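Local atomic coordinates of type II 3-hydroxyacyl-CoA dehydrogenase (PDB entry 1UAY), a protein that probably catalyses the NAD-dependent oxidation of 3-hydroxyacyl-CoA to 3-ketoacyl-CoA in fatty acid beta-oxidation, as a member of the short-chain dehydrogenase family. Residues K23-L34 with D40-V48. Residues are numbered along the deposited sequence; the frame is centred on the assembly and turned at random.
Sequences KARGYRVVVLDL and DLIYVEGDV. With ADN (adenosine), chain C.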
# COMPACT_ATOMS: atom_id res chain seq x y z
N LYS A 23 -0.86 11.16 -31.21
CA LYS A 23 -0.87 11.75 -32.55
C LYS A 23 -2.20 11.43 -33.23
O LYS A 23 -2.83 12.30 -33.83
CB LYS A 23 0.29 11.21 -33.38
CG LYS A 23 0.39 11.80 -34.78
CD LYS A 23 0.73 13.28 -34.73
CE LYS A 23 0.77 13.89 -36.13
NZ LYS A 23 1.75 13.21 -37.02
N ALA A 24 -2.63 10.17 -33.13
CA ALA A 24 -3.88 9.74 -33.73
C ALA A 24 -5.07 10.46 -33.10
O ALA A 24 -6.10 10.66 -33.76
CB ALA A 24 -4.05 8.24 -33.58
N ARG A 25 -4.93 10.85 -31.84
CA ARG A 25 -5.98 11.55 -31.10
C ARG A 25 -6.07 13.01 -31.51
O ARG A 25 -7.04 13.69 -31.19
CB ARG A 25 -5.72 11.43 -29.60
CG ARG A 25 -6.76 12.12 -28.72
CD ARG A 25 -8.11 11.42 -28.78
NE ARG A 25 -9.09 12.04 -27.90
CZ ARG A 25 -9.59 13.26 -28.08
NH1 ARG A 25 -9.19 14.00 -29.11
NH2 ARG A 25 -10.48 13.75 -27.22
N GLY A 26 -5.04 13.51 -32.20
CA GLY A 26 -5.06 14.90 -32.63
C GLY A 26 -4.02 15.81 -32.01
O GLY A 26 -3.96 17.00 -32.33
N TYR A 27 -3.20 15.28 -31.10
CA TYR A 27 -2.17 16.09 -30.47
C TYR A 27 -0.99 16.33 -31.40
O TYR A 27 -0.70 15.50 -32.26
CB TYR A 27 -1.63 15.41 -29.20
CG TYR A 27 -2.54 15.45 -28.00
CD1 TYR A 27 -3.55 14.50 -27.84
CD2 TYR A 27 -2.39 16.43 -27.02
CE1 TYR A 27 -4.39 14.53 -26.72
CE2 TYR A 27 -3.22 16.47 -25.91
CZ TYR A 27 -4.22 15.52 -25.76
OH TYR A 27 -5.03 15.55 -24.65
N ARG A 28 -0.34 17.47 -31.23
CA ARG A 28 0.87 17.81 -31.99
C ARG A 28 1.93 17.23 -31.06
O ARG A 28 2.27 17.82 -30.04
CB ARG A 28 1.02 19.33 -32.10
CG ARG A 28 -0.06 20.01 -32.91
CD ARG A 28 0.13 19.76 -34.40
NE ARG A 28 -0.77 20.58 -35.21
CZ ARG A 28 -0.67 20.72 -36.53
NH1 ARG A 28 0.29 20.08 -37.20
NH2 ARG A 28 -1.53 21.48 -37.18
N VAL A 29 2.45 16.06 -31.41
CA VAL A 29 3.39 15.34 -30.57
C VAL A 29 4.89 15.54 -30.79
O VAL A 29 5.39 15.42 -31.91
CB VAL A 29 3.11 13.82 -30.64
CG1 VAL A 29 4.04 13.06 -29.71
CG2 VAL A 29 1.65 13.55 -30.27
N VAL A 30 5.58 15.82 -29.69
CA VAL A 30 7.02 15.98 -29.70
C VAL A 30 7.59 14.86 -28.84
O VAL A 30 7.13 14.63 -27.72
CB VAL A 30 7.47 17.33 -29.09
CG1 VAL A 30 8.99 17.35 -28.93
CG2 VAL A 30 7.02 18.47 -29.98
N VAL A 31 8.58 14.16 -29.38
CA VAL A 31 9.24 13.08 -28.67
C VAL A 31 10.62 13.53 -28.21
O VAL A 31 11.35 14.17 -28.97
CB VAL A 31 9.43 11.84 -29.58
CG1 VAL A 31 10.40 10.86 -28.94
CG2 VAL A 31 8.09 11.17 -29.85
N LEU A 32 10.96 13.24 -26.95
CA LEU A 32 12.29 13.54 -26.43
C LEU A 32 12.87 12.16 -26.14
O LEU A 32 12.32 11.40 -25.34
CB LEU A 32 12.23 14.36 -25.14
CG LEU A 32 13.60 14.52 -24.46
CD1 LEU A 32 14.59 15.20 -25.41
CD2 LEU A 32 13.45 15.34 -23.18
N ASP A 33 13.97 11.84 -26.80
CA ASP A 33 14.60 10.54 -26.64
C ASP A 33 16.04 10.66 -27.12
O ASP A 33 16.37 11.57 -27.87
CB ASP A 33 13.83 9.51 -27.48
CG ASP A 33 14.14 8.07 -27.11
OD1 ASP A 33 15.31 7.64 -27.26
OD2 ASP A 33 13.21 7.36 -26.67
N LEU A 34 16.89 9.75 -26.66
CA LEU A 34 18.29 9.77 -27.07
C LEU A 34 18.40 9.43 -28.55
O LEU A 34 19.37 9.79 -29.21
CB LEU A 34 19.09 8.74 -26.28
CG LEU A 34 19.24 8.98 -24.78
CD1 LEU A 34 19.85 7.74 -24.13
CD2 LEU A 34 20.12 10.20 -24.53
N ASP A 40 5.64 9.53 -37.92
CA ASP A 40 5.22 10.89 -38.22
C ASP A 40 5.08 11.65 -36.90
O ASP A 40 3.98 11.98 -36.46
CB ASP A 40 3.88 10.87 -38.98
CG ASP A 40 3.41 12.26 -39.37
OD1 ASP A 40 4.26 13.16 -39.52
OD2 ASP A 40 2.19 12.44 -39.53
N LEU A 41 6.23 11.90 -36.28
CA LEU A 41 6.31 12.60 -35.00
C LEU A 41 7.47 13.57 -35.07
O LEU A 41 8.35 13.45 -35.94
CB LEU A 41 6.56 11.61 -33.87
CG LEU A 41 5.55 10.47 -33.65
CD1 LEU A 41 6.15 9.43 -32.72
CD2 LEU A 41 4.26 11.03 -33.07
N ILE A 42 7.49 14.54 -34.17
CA ILE A 42 8.57 15.51 -34.11
C ILE A 42 9.58 14.95 -33.11
O ILE A 42 9.26 14.74 -31.94
CB ILE A 42 8.07 16.87 -33.61
CG1 ILE A 42 7.06 17.44 -34.61
CG2 ILE A 42 9.24 17.83 -33.44
CD1 ILE A 42 6.29 18.63 -34.10
N TYR A 43 10.79 14.68 -33.58
CA TYR A 43 11.83 14.11 -32.73
C TYR A 43 12.86 15.11 -32.26
O TYR A 43 13.52 15.77 -33.07
CB TYR A 43 12.55 12.98 -33.46
CG TYR A 43 11.71 11.75 -33.70
CD1 TYR A 43 11.52 10.80 -32.70
CD2 TYR A 43 11.10 11.53 -34.94
CE1 TYR A 43 10.74 9.66 -32.92
CE2 TYR A 43 10.32 10.40 -35.17
CZ TYR A 43 10.14 9.47 -34.16
OH TYR A 43 9.38 8.36 -34.39
N VAL A 44 13.00 15.22 -30.95
CA VAL A 44 14.00 16.08 -30.35
C VAL A 44 14.94 15.09 -29.67
O VAL A 44 14.54 14.35 -28.77
CB VAL A 44 13.40 17.03 -29.29
CG1 VAL A 44 14.51 17.82 -28.60
CG2 VAL A 44 12.43 18.00 -29.95
N GLU A 45 16.18 15.06 -30.13
CA GLU A 45 17.16 14.15 -29.56
C GLU A 45 17.82 14.78 -28.36
O GLU A 45 18.42 15.86 -28.45
CB GLU A 45 18.19 13.77 -30.62
CG GLU A 45 17.58 12.95 -31.75
CD GLU A 45 18.60 12.50 -32.76
OE1 GLU A 45 19.10 13.35 -33.53
OE2 GLU A 45 18.91 11.29 -32.78
N GLY A 46 17.70 14.11 -27.22
CA GLY A 46 18.27 14.64 -26.00
C GLY A 46 18.14 13.68 -24.83
O GLY A 46 17.54 12.61 -24.95
N ASP A 47 18.67 14.11 -23.69
CA ASP A 47 18.70 13.32 -22.47
C ASP A 47 17.80 13.94 -21.39
O ASP A 47 17.96 15.12 -21.06
CB ASP A 47 20.16 13.27 -21.98
CG ASP A 47 20.40 12.21 -20.93
OD1 ASP A 47 19.60 12.12 -19.99
OD2 ASP A 47 21.41 11.48 -21.05
N VAL A 48 16.87 13.16 -20.84
CA VAL A 48 15.96 13.67 -19.81
C VAL A 48 16.67 14.14 -18.55
O VAL A 48 16.08 14.88 -17.75
CB VAL A 48 14.88 12.63 -19.41
CG1 VAL A 48 13.94 12.37 -20.58
CG2 VAL A 48 15.54 11.33 -18.97
O5' ADN C . 12.07 3.92 -22.09
C5' ADN C . 12.82 3.45 -23.22
C4' ADN C . 13.04 4.69 -24.11
O4' ADN C . 13.86 5.44 -23.16
C3' ADN C . 14.07 4.25 -25.17
O3' ADN C . 13.48 4.66 -26.43
C2' ADN C . 15.39 5.02 -24.90
O2' ADN C . 16.12 5.46 -26.04
C1' ADN C . 14.88 6.07 -23.90
N9 ADN C . 15.87 6.68 -23.00
C8 ADN C . 16.74 5.99 -22.11
N7 ADN C . 17.51 6.76 -21.39
C5 ADN C . 17.15 8.05 -21.80
C6 ADN C . 17.60 9.39 -21.42
N6 ADN C . 18.55 9.59 -20.50
N1 ADN C . 17.02 10.49 -22.05
C2 ADN C . 16.04 10.31 -23.00
N3 ADN C . 15.54 9.10 -23.44
C4 ADN C . 16.14 8.02 -22.80
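The second and third strands of a Rossmann fold, 28-33 and 42-45, pair in parallel here and carry part of the adenosine site at and just past their C-terminal ends. As in any parallel ladder, the acceptors and donors of one chain are staggered against the other: Val29 O accepts a hydrogen bond from Ile42 N, Val31 N reaches Ile42 O in a nearly straight 2.7 Å bond, Val31 O accepts one from Val44 N, and Asp33 N turns to Val44 O. The last rung differs, because Gly46 N meets Asp33 O from above the carbonyl plane, 50° out of it, as the chain leaves the sheet.

On one face Val30 CG1 packs 3.6 Å from Val44 CG2. The other holds Val31, which lies alongside Tyr43, its CB 3.9 Å from ring atom CD1, while its CG2 touches Leu41 CD1. At the far end Lys23 bends at chi2 (66°) and chi4, bringing NZ to 2.6 Å from the carbonyl O of Asp40 and into a salt bridge with Asp40 OD2, approached from above the carboxylate plane.

At the C-terminal end of strand 28-33, Asp33 grips the ribose with both carboxylate oxygens: OD1 accepts a hydrogen bond from O2' (2.6 Å) and OD2 one from O3'. An acidic residue here, binding both ribose hydroxyls, is characteristic of NAD-preferring Rossmann enzymes and is consistent with NAD as the cofactor. Backbone N-H groups of Arg35 and Ala11 hold the same oxygens in place. Asp47 OD1, also bonded to Thr49, accepts a hydrogen bond from adenine N6 at 2.8 Å, and Val48 N donates one to adenine N1; Leu34 CD1 rests 3.6 Å from C5.

Strand 4-8 continues the sheet beyond 28-33, leaving 42-45 outermost within the chain; helix 51-64 packs on the face of Ile42 and Val44, and helix 13-25 touches Val29 and Leu41.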